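Local coordinates for cystathionine beta-lyase family protein, YNBB B.subtilis ortholog (Clostridium acetobutylicum, PDB 3HVY), which is a putative PLP-dependent cystathionine beta-lyase of the methionine gamma-lyase family, with a proposed part in aluminium resistance, at residues 113-126 against 145-157. Residues are numbered along the deposited sequence; the frame is centred on the assembly and turned at random. Where two conformers were deposited one is given.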
ATOM      1  N   LEU D 113      11.326  -0.606 -33.699  1.00 29.74           N
ATOM      2  CA  LEU D 113      12.457  -0.989 -34.531  1.00 28.48           C
ATOM      3  C   LEU D 113      12.474  -2.498 -34.733  1.00 29.63           C
ATOM      4  O   LEU D 113      12.066  -3.265 -33.865  1.00 28.16           O
ATOM      5  CB  LEU D 113      13.790  -0.559 -33.900  1.00 28.21           C
ATOM      6  CG  LEU D 113      13.989   0.959 -33.971  1.00 31.81           C
ATOM      7  CD1 LEU D 113      15.008   1.433 -32.941  1.00 31.74           C
ATOM      8  CD2 LEU D 113      14.301   1.444 -35.397  1.00 26.74           C
ATOM      9  N   ARG D 114      12.980  -2.900 -35.892  1.00 31.29           N
ATOM     10  CA  ARG D 114      13.088  -4.295 -36.286  1.00 31.36           C
ATOM     11  C   ARG D 114      14.450  -4.552 -36.935  1.00 30.23           C
ATOM     12  O   ARG D 114      15.184  -3.618 -37.305  1.00 30.90           O
ATOM     13  CB  ARG D 114      11.981  -4.656 -37.292  1.00 32.49           C
ATOM     14  CG  ARG D 114      10.543  -4.483 -36.738  1.00 30.28           C
ATOM     15  CD  ARG D 114      10.172  -5.470 -35.644  1.00 34.29           C
ATOM     16  NE  ARG D 114       8.727  -5.386 -35.384  1.00 34.37           N
ATOM     17  CZ  ARG D 114       8.148  -4.601 -34.480  1.00 32.71           C
ATOM     18  NH1 ARG D 114       8.869  -3.831 -33.705  1.00 37.63           N
ATOM     19  NH2 ARG D 114       6.820  -4.592 -34.346  1.00 36.11           N
ATOM     20  N   PRO D 115      14.806  -5.817 -37.052  1.00 30.42           N
ATOM     21  CA  PRO D 115      16.085  -6.100 -37.675  1.00 28.42           C
ATOM     22  C   PRO D 115      16.200  -5.470 -39.067  1.00 31.61           C
ATOM     23  O   PRO D 115      15.249  -5.536 -39.865  1.00 31.64           O
ATOM     24  CB  PRO D 115      16.086  -7.639 -37.756  1.00 29.13           C
ATOM     25  CG  PRO D 115      15.143  -8.078 -36.692  1.00 29.61           C
ATOM     26  CD  PRO D 115      14.098  -7.045 -36.627  1.00 31.60           C
ATOM     27  N   ASN D 116      17.389  -4.943 -39.359  1.00 31.15           N
ATOM     28  CA  ASN D 116      17.731  -4.261 -40.604  1.00 32.41           C
ATOM     29  C   ASN D 116      17.239  -2.829 -40.654  1.00 32.88           C
ATOM     30  O   ASN D 116      17.562  -2.127 -41.610  1.00 31.38           O
ATOM     31  CB  ASN D 116      17.293  -5.007 -41.866  1.00 31.03           C
ATOM     32  CG  ASN D 116      17.837  -6.387 -41.917  1.00 38.21           C
ATOM     33  OD1 ASN D 116      19.001  -6.613 -41.614  1.00 39.64           O
ATOM     34  ND2 ASN D 116      16.987  -7.338 -42.264  1.00 49.00           N
ATOM     35  N   ASP D 117      16.487  -2.396 -39.634  1.00 30.85           N
ATOM     36  CA  ASP D 117      16.126  -1.003 -39.502  1.00 30.44           C
ATOM     37  C   ASP D 117      17.336  -0.253 -38.940  1.00 30.38           C
ATOM     38  O   ASP D 117      18.195  -0.838 -38.287  1.00 32.73           O
ATOM     39  CB  ASP D 117      14.997  -0.775 -38.504  1.00 27.69           C
ATOM     40  CG  ASP D 117      13.634  -1.179 -39.002  1.00 36.17           C
ATOM     41  OD1 ASP D 117      13.475  -1.494 -40.180  1.00 29.65           O
ATOM     42  OD2 ASP D 117      12.684  -1.095 -38.185  1.00 30.80           O
ATOM     43  N   THR D 118      17.415   1.041 -39.240  1.00 31.17           N
ATOM     44  CA  THR D 118      18.417   1.913 -38.635  1.00 30.56           C
ATOM     45  C   THR D 118      17.792   2.963 -37.733  1.00 30.07           C
ATOM     46  O   THR D 118      16.790   3.584 -38.092  1.00 30.81           O
ATOM     47  CB  THR D 118      19.263   2.610 -39.670  1.00 31.50           C
ATOM     48  OG1 THR D 118      19.881   1.640 -40.514  1.00 28.91           O
ATOM     49  CG2 THR D 118      20.332   3.466 -38.980  1.00 28.95           C
HETATM   50  N   MSE D 119      18.386   3.130 -36.551  1.00 30.57           N
HETATM   51  CA  MSE D 119      18.057   4.180 -35.586  1.00 29.13           C
HETATM   52  C   MSE D 119      19.141   5.259 -35.701  1.00 30.03           C
HETATM   53  O   MSE D 119      20.330   4.947 -35.797  1.00 26.93           O
HETATM   54  CB  MSE D 119      18.086   3.627 -34.156  1.00 31.89           C
HETATM   55  CG  MSE D 119      17.946   4.661 -33.095  1.00 31.88           C
HETATM   56 SE   MSE D 119      18.232   3.919 -31.287  0.75 34.57          SE
HETATM   57  CE  MSE D 119      18.304   5.647 -30.310  1.00 30.91           C
HETATM   58  N   MSE D 120      18.741   6.528 -35.663  1.00 25.25           N
HETATM   59  CA  MSE D 120      19.718   7.590 -35.810  1.00 27.03           C
HETATM   60  C   MSE D 120      19.545   8.639 -34.753  1.00 26.64           C
HETATM   61  O   MSE D 120      18.460   9.238 -34.626  1.00 29.77           O
HETATM   62  CB  MSE D 120      19.674   8.214 -37.217  1.00 28.36           C
HETATM   63  CG  MSE D 120      20.747   9.346 -37.433  1.00 28.94           C
HETATM   64 SE   MSE D 120      20.906  10.002 -39.240  0.75 28.77          SE
HETATM   65  CE  MSE D 120      19.093  10.723 -39.383  1.00 22.76           C
ATOM     66  N   SER D 121      20.598   8.817 -33.958  1.00 27.50           N
ATOM     67  CA  SER D 121      20.632   9.838 -32.922  1.00 27.19           C
ATOM     68  C   SER D 121      21.194  11.112 -33.568  1.00 28.25           C
ATOM     69  O   SER D 121      22.233  11.071 -34.239  1.00 27.93           O
ATOM     70  CB  SER D 121      21.519   9.432 -31.738  1.00 29.48           C
ATOM     71  OG  SER D 121      20.912   8.424 -30.967  1.00 28.19           O
ATOM     72  N   ILE D 122      20.525  12.231 -33.367  1.00 26.40           N
ATOM     73  CA  ILE D 122      20.953  13.449 -34.020  1.00 30.17           C
ATOM     74  C   ILE D 122      21.525  14.572 -33.123  1.00 33.89           C
ATOM     75  O   ILE D 122      21.978  15.595 -33.647  1.00 33.96           O
ATOM     76  CB  ILE D 122      19.915  13.982 -35.001  1.00 31.72           C
ATOM     77  CG1 ILE D 122      18.660  14.459 -34.259  1.00 30.29           C
ATOM     78  CG2 ILE D 122      19.616  12.927 -36.116  1.00 29.33           C
ATOM     79  CD1 ILE D 122      17.681  15.291 -35.162  1.00 28.74           C
ATOM     80  N   CYS D 123      21.584  14.338 -31.814  1.00 36.94           N
ATOM     81  CA  CYS D 123      22.134  15.280 -30.869  1.00 37.71           C
ATOM     82  C   CYS D 123      23.470  14.790 -30.305  1.00 39.31           C
ATOM     83  O   CYS D 123      23.745  14.995 -29.131  1.00 40.16           O
ATOM     84  CB  CYS D 123      21.163  15.452 -29.708  1.00 36.71           C
ATOM     85  SG  CYS D 123      19.545  15.955 -30.205  1.00 41.11           S
ATOM     86  N   GLY D 124      24.293  14.130 -31.110  1.00 40.91           N
ATOM     87  CA  GLY D 124      25.542  13.573 -30.593  1.00 40.41           C
ATOM     88  C   GLY D 124      25.330  12.333 -29.722  1.00 41.62           C
ATOM     89  O   GLY D 124      24.312  11.663 -29.815  1.00 39.63           O
HETATM   90  N   MSE D 125      26.332  12.009 -28.910  1.00 44.64           N
HETATM   91  CA  MSE D 125      26.330  10.831 -28.022  1.00 42.90           C
HETATM   92  C   MSE D 125      25.148  10.841 -27.043  1.00 43.02           C
HETATM   93  O   MSE D 125      24.867  11.846 -26.386  1.00 39.90           O
HETATM   94  CB  MSE D 125      27.644  10.770 -27.237  1.00 48.74           C
HETATM   95  CG  MSE D 125      27.995   9.388 -26.577  1.00 51.25           C
HETATM   96 SE   MSE D 125      28.147   7.963 -27.883  0.75 78.33          SE
HETATM   97  CE  MSE D 125      29.285   8.811 -29.225  1.00 61.42           C
ATOM     98  N   PRO D 126      24.403   9.736 -26.988  1.00 39.35           N
ATOM     99  CA  PRO D 126      23.317   9.680 -26.056  1.00 39.51           C
ATOM    100  C   PRO D 126      23.800   9.527 -24.625  1.00 39.99           C
ATOM    101  O   PRO D 126      24.965   9.178 -24.405  1.00 37.47           O
ATOM    102  CB  PRO D 126      22.558   8.411 -26.466  1.00 39.98           C
ATOM    103  CG  PRO D 126      23.096   7.988 -27.716  1.00 42.97           C
ATOM    104  CD  PRO D 126      24.473   8.534 -27.831  1.00 42.25           C
ATOM    105  N   LEU D 145      19.687  -3.567 -29.166  1.00 29.94           N
ATOM    106  CA  LEU D 145      19.184  -3.347 -30.518  1.00 29.38           C
ATOM    107  C   LEU D 145      20.116  -3.941 -31.567  1.00 29.87           C
ATOM    108  O   LEU D 145      19.689  -4.622 -32.481  1.00 35.80           O
ATOM    109  CB  LEU D 145      18.996  -1.853 -30.764  1.00 29.26           C
ATOM    110  CG  LEU D 145      17.791  -1.215 -30.030  1.00 30.44           C
ATOM    111  CD1 LEU D 145      17.937   0.345 -30.016  1.00 25.89           C
ATOM    112  CD2 LEU D 145      16.495  -1.707 -30.645  1.00 27.04           C
ATOM    113  N   ARG D 146      21.399  -3.662 -31.441  1.00 29.17           N
ATOM    114  CA  ARG D 146      22.400  -4.213 -32.363  1.00 28.56           C
ATOM    115  C   ARG D 146      22.367  -5.739 -32.411  1.00 30.05           C
ATOM    116  O   ARG D 146      22.517  -6.337 -33.492  1.00 27.96           O
ATOM    117  CB  ARG D 146      23.777  -3.746 -31.928  1.00 31.06           C
ATOM    118  CG  ARG D 146      24.981  -4.289 -32.753  1.00 33.52           C
ATOM    119  CD  ARG D 146      26.327  -3.929 -32.112  1.00 45.22           C
ATOM    120  NE  ARG D 146      26.507  -4.649 -30.825  1.00 63.59           N
ATOM    121  CZ  ARG D 146      26.810  -5.955 -30.703  1.00 64.30           C
ATOM    122  NH1 ARG D 146      26.974  -6.722 -31.780  1.00 67.52           N
ATOM    123  NH2 ARG D 146      26.936  -6.508 -29.495  1.00 54.43           N
ATOM    124  N   GLU D 147      22.226  -6.370 -31.248  1.00 30.27           N
ATOM    125  CA  GLU D 147      22.141  -7.828 -31.175  1.00 31.22           C
ATOM    126  C   GLU D 147      20.867  -8.322 -31.844  1.00 30.84           C
ATOM    127  O   GLU D 147      20.781  -9.495 -32.214  1.00 28.95           O
ATOM    128  CB  GLU D 147      22.187  -8.339 -29.722  1.00 34.21           C
ATOM    129  CG  GLU D 147      23.478  -8.122 -28.996  1.00 36.85           C
ATOM    130  CD  GLU D 147      23.395  -8.431 -27.509  1.00 37.05           C
ATOM    131  OE1 GLU D 147      22.863  -9.494 -27.119  1.00 36.70           O
ATOM    132  OE2 GLU D 147      23.881  -7.619 -26.712  1.00 32.10           O
ATOM    133  N   TYR D 148      19.866  -7.449 -31.974  1.00 26.72           N
ATOM    134  CA  TYR D 148      18.668  -7.800 -32.729  1.00 29.54           C
ATOM    135  C   TYR D 148      18.676  -7.274 -34.160  1.00 31.13           C
ATOM    136  O   TYR D 148      17.628  -7.188 -34.790  1.00 28.47           O
ATOM    137  CB  TYR D 148      17.399  -7.346 -32.031  1.00 27.46           C
ATOM    138  CG  TYR D 148      17.068  -8.249 -30.883  1.00 28.70           C
ATOM    139  CD1 TYR D 148      16.383  -9.453 -31.092  1.00 28.64           C
ATOM    140  CD2 TYR D 148      17.465  -7.931 -29.589  1.00 29.63           C
ATOM    141  CE1 TYR D 148      16.106 -10.312 -30.051  1.00 33.57           C
ATOM    142  CE2 TYR D 148      17.191  -8.792 -28.534  1.00 35.08           C
ATOM    143  CZ  TYR D 148      16.511  -9.975 -28.775  1.00 33.54           C
ATOM    144  OH  TYR D 148      16.250 -10.832 -27.754  1.00 34.38           O
ATOM    145  N   GLY D 149      19.851  -6.921 -34.665  1.00 30.62           N
ATOM    146  CA  GLY D 149      19.981  -6.551 -36.069  1.00 30.79           C
ATOM    147  C   GLY D 149      19.661  -5.114 -36.397  1.00 28.73           C
ATOM    148  O   GLY D 149      19.583  -4.753 -37.580  1.00 30.95           O
ATOM    149  N   VAL D 150      19.486  -4.297 -35.376  1.00 28.89           N
ATOM    150  CA  VAL D 150      19.150  -2.891 -35.600  1.00 28.51           C
ATOM    151  C   VAL D 150      20.457  -2.109 -35.743  1.00 30.48           C
ATOM    152  O   VAL D 150      21.319  -2.161 -34.878  1.00 33.92           O
ATOM    153  CB  VAL D 150      18.255  -2.348 -34.520  1.00 29.14           C
ATOM    154  CG1 VAL D 150      17.920  -0.854 -34.770  1.00 26.95           C
ATOM    155  CG2 VAL D 150      17.000  -3.207 -34.449  1.00 26.51           C
ATOM    156  N   LYS D 151      20.598  -1.419 -36.866  0.50 28.24           N
ATOM    157  CA  LYS D 151      21.772  -0.600 -37.147  0.50 28.71           C
ATOM    158  C   LYS D 151      21.625   0.753 -36.459  0.50 29.55           C
ATOM    159  O   LYS D 151      20.501   1.190 -36.150  0.50 29.71           O
ATOM    160  CB  LYS D 151      21.930  -0.442 -38.664  0.50 26.51           C
ATOM    161  CG  LYS D 151      22.159  -1.761 -39.386  0.50 31.64           C
ATOM    162  CD  LYS D 151      22.095  -1.608 -40.917  0.50 31.94           C
ATOM    163  CE  LYS D 151      22.662  -2.825 -41.670  0.50 29.22           C
ATOM    164  NZ  LYS D 151      21.846  -4.066 -41.632  0.50 30.94           N
ATOM    165  N   TYR D 152      22.761   1.397 -36.196  1.00 30.48           N
ATOM    166  CA  TYR D 152      22.806   2.652 -35.463  1.00 30.88           C
ATOM    167  C   TYR D 152      23.673   3.692 -36.145  1.00 32.69           C
ATOM    168  O   TYR D 152      24.749   3.379 -36.595  1.00 30.90           O
ATOM    169  CB  TYR D 152      23.355   2.427 -34.072  1.00 31.70           C
ATOM    170  CG  TYR D 152      23.381   3.672 -33.217  1.00 28.10           C
ATOM    171  CD1 TYR D 152      22.217   4.273 -32.840  1.00 30.38           C
ATOM    172  CD2 TYR D 152      24.574   4.210 -32.722  1.00 34.17           C
ATOM    173  CE1 TYR D 152      22.219   5.395 -32.075  1.00 29.26           C
ATOM    174  CE2 TYR D 152      24.576   5.341 -31.907  1.00 31.06           C
ATOM    175  CZ  TYR D 152      23.381   5.929 -31.585  1.00 30.99           C
ATOM    176  OH  TYR D 152      23.293   7.064 -30.754  1.00 31.57           O
ATOM    177  N   LYS D 153      23.164   4.909 -36.278  1.00 30.01           N
ATOM    178  CA  LYS D 153      23.985   6.016 -36.742  1.00 30.87           C
ATOM    179  C   LYS D 153      23.847   7.116 -35.725  1.00 32.35           C
ATOM    180  O   LYS D 153      22.780   7.281 -35.134  1.00 31.49           O
ATOM    181  CB  LYS D 153      23.568   6.559 -38.113  1.00 29.08           C
ATOM    182  CG  LYS D 153      23.836   5.632 -39.232  1.00 28.98           C
ATOM    183  CD  LYS D 153      23.292   6.105 -40.603  1.00 33.17           C
ATOM    184  CE  LYS D 153      23.980   5.309 -41.740  1.00 36.02           C
ATOM    185  NZ  LYS D 153      23.480   5.578 -43.127  1.00 29.06           N
HETATM  186  N   MSE D 154      24.904   7.910 -35.590  1.00 32.04           N
HETATM  187  CA  MSE D 154      24.883   9.031 -34.705  1.00 33.15           C
HETATM  188  C   MSE D 154      25.488  10.265 -35.368  1.00 32.16           C
HETATM  189  O   MSE D 154      26.548  10.198 -35.995  1.00 32.58           O
HETATM  190  CB  MSE D 154      25.596   8.628 -33.432  1.00 35.15           C
HETATM  191  CG  MSE D 154      25.469   9.677 -32.393  1.00 47.30           C
HETATM  192 SE   MSE D 154      27.205  10.370 -32.098  0.75 69.24          SE
HETATM  193  CE  MSE D 154      27.303   8.894 -30.867  1.00 24.27           C
ATOM    194  N   VAL D 155      24.782  11.387 -35.288  1.00 31.15           N
ATOM    195  CA  VAL D 155      25.212  12.620 -35.959  1.00 31.14           C
ATOM    196  C   VAL D 155      25.743  13.527 -34.851  1.00 32.29           C
ATOM    197  O   VAL D 155      25.008  13.937 -33.950  1.00 30.73           O
ATOM    198  CB  VAL D 155      24.088  13.328 -36.784  1.00 29.95           C
ATOM    199  CG1 VAL D 155      24.622  14.576 -37.558  1.00 29.08           C
ATOM    200  CG2 VAL D 155      23.376  12.347 -37.793  1.00 26.12           C
ATOM    201  N   ASP D 156      27.045  13.803 -34.914  1.00 34.70           N
ATOM    202  CA  ASP D 156      27.663  14.713 -33.967  1.00 35.63           C
ATOM    203  C   ASP D 156      27.135  16.115 -34.150  1.00 35.87           C
ATOM    204  O   ASP D 156      26.744  16.546 -35.261  1.00 34.51           O
ATOM    205  CB  ASP D 156      29.178  14.734 -34.154  1.00 38.57           C
ATOM    206  CG  ASP D 156      29.840  13.606 -33.448  1.00 41.39           C
ATOM    207  OD1 ASP D 156      29.589  13.455 -32.224  1.00 52.92           O
ATOM    208  OD2 ASP D 156      30.576  12.872 -34.129  1.00 51.51           O
ATOM    209  N   LEU D 157      27.147  16.853 -33.063  1.00 33.67           N
ATOM    210  CA  LEU D 157      26.831  18.266 -33.154  1.00 36.73           C
ATOM    211  C   LEU D 157      27.895  18.938 -34.025  1.00 39.61           C
ATOM    212  O   LEU D 157      29.008  18.451 -34.150  1.00 37.83           O
ATOM    213  CB  LEU D 157      26.790  18.896 -31.782  1.00 38.45           C
ATOM    214  CG  LEU D 157      25.683  18.412 -30.840  1.00 45.35           C
ATOM    215  CD1 LEU D 157      25.927  18.961 -29.418  1.00 42.37           C
ATOM    216  CD2 LEU D 157      24.271  18.764 -31.324  1.00 38.91           C
TER
HETATM  217  O   HOH W   1      23.740  16.952 -34.929  1.00 38.63           O
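Tyr152 reaches across to Ser121 with the edge of its ring: OH lies 2.8 Å from Ser121 OG, which sits near the ring plane, and either hydroxyl could donate. CG anti to the backbone N (chi1 -177°) takes the ring toward strand 118-121, where its CD1 passes Met119 O, and Pro126 CG comes to 3.2 Å from Tyr152 OH. Ser121 OG also bonds His181 on strand 177-183, so the two strands flanking 118-121 are linked through one hydroxyl. On the same face selenomethionine Met119, extended to its tip, makes an oblique Met-aromatic contact, its SE 5.3 Å from the Tyr152 ring centroid; SE also meets Leu145 CD1 at 3.8 Å, the two side chains crossing at about a right angle. Strands 118-121 and 151-154 are parallel neighbours joined by a beta-alpha-beta unit through helix 131-134; strand 151-154 is the outermost at this end of the chain's seven-stranded mixed sheet. The backbone bonds alternate between the two strands: Lys153 N bonds Met119 O, then Ser121 N bonds Lys153 O, each at 2.9 Å. On the other face Met120 runs extended to SE (chi1 -178°, chi2 172°), which meets Val155 CG2 at 3.7 Å, and both side chains pack against helix 164-173. Thr118 OG1 packs against Lys151 CB while bonding Ser176, and Lys153 runs out to salt bridges with Glu170 and Asp174. Before the strands, a type II turn from Arg114 to Asp117 sets Asn116 N 2.8 Å from Gly149 O, donating from above the carbonyl plane; beside it Val150 CG2 rests 3.4 Å from Arg114 O.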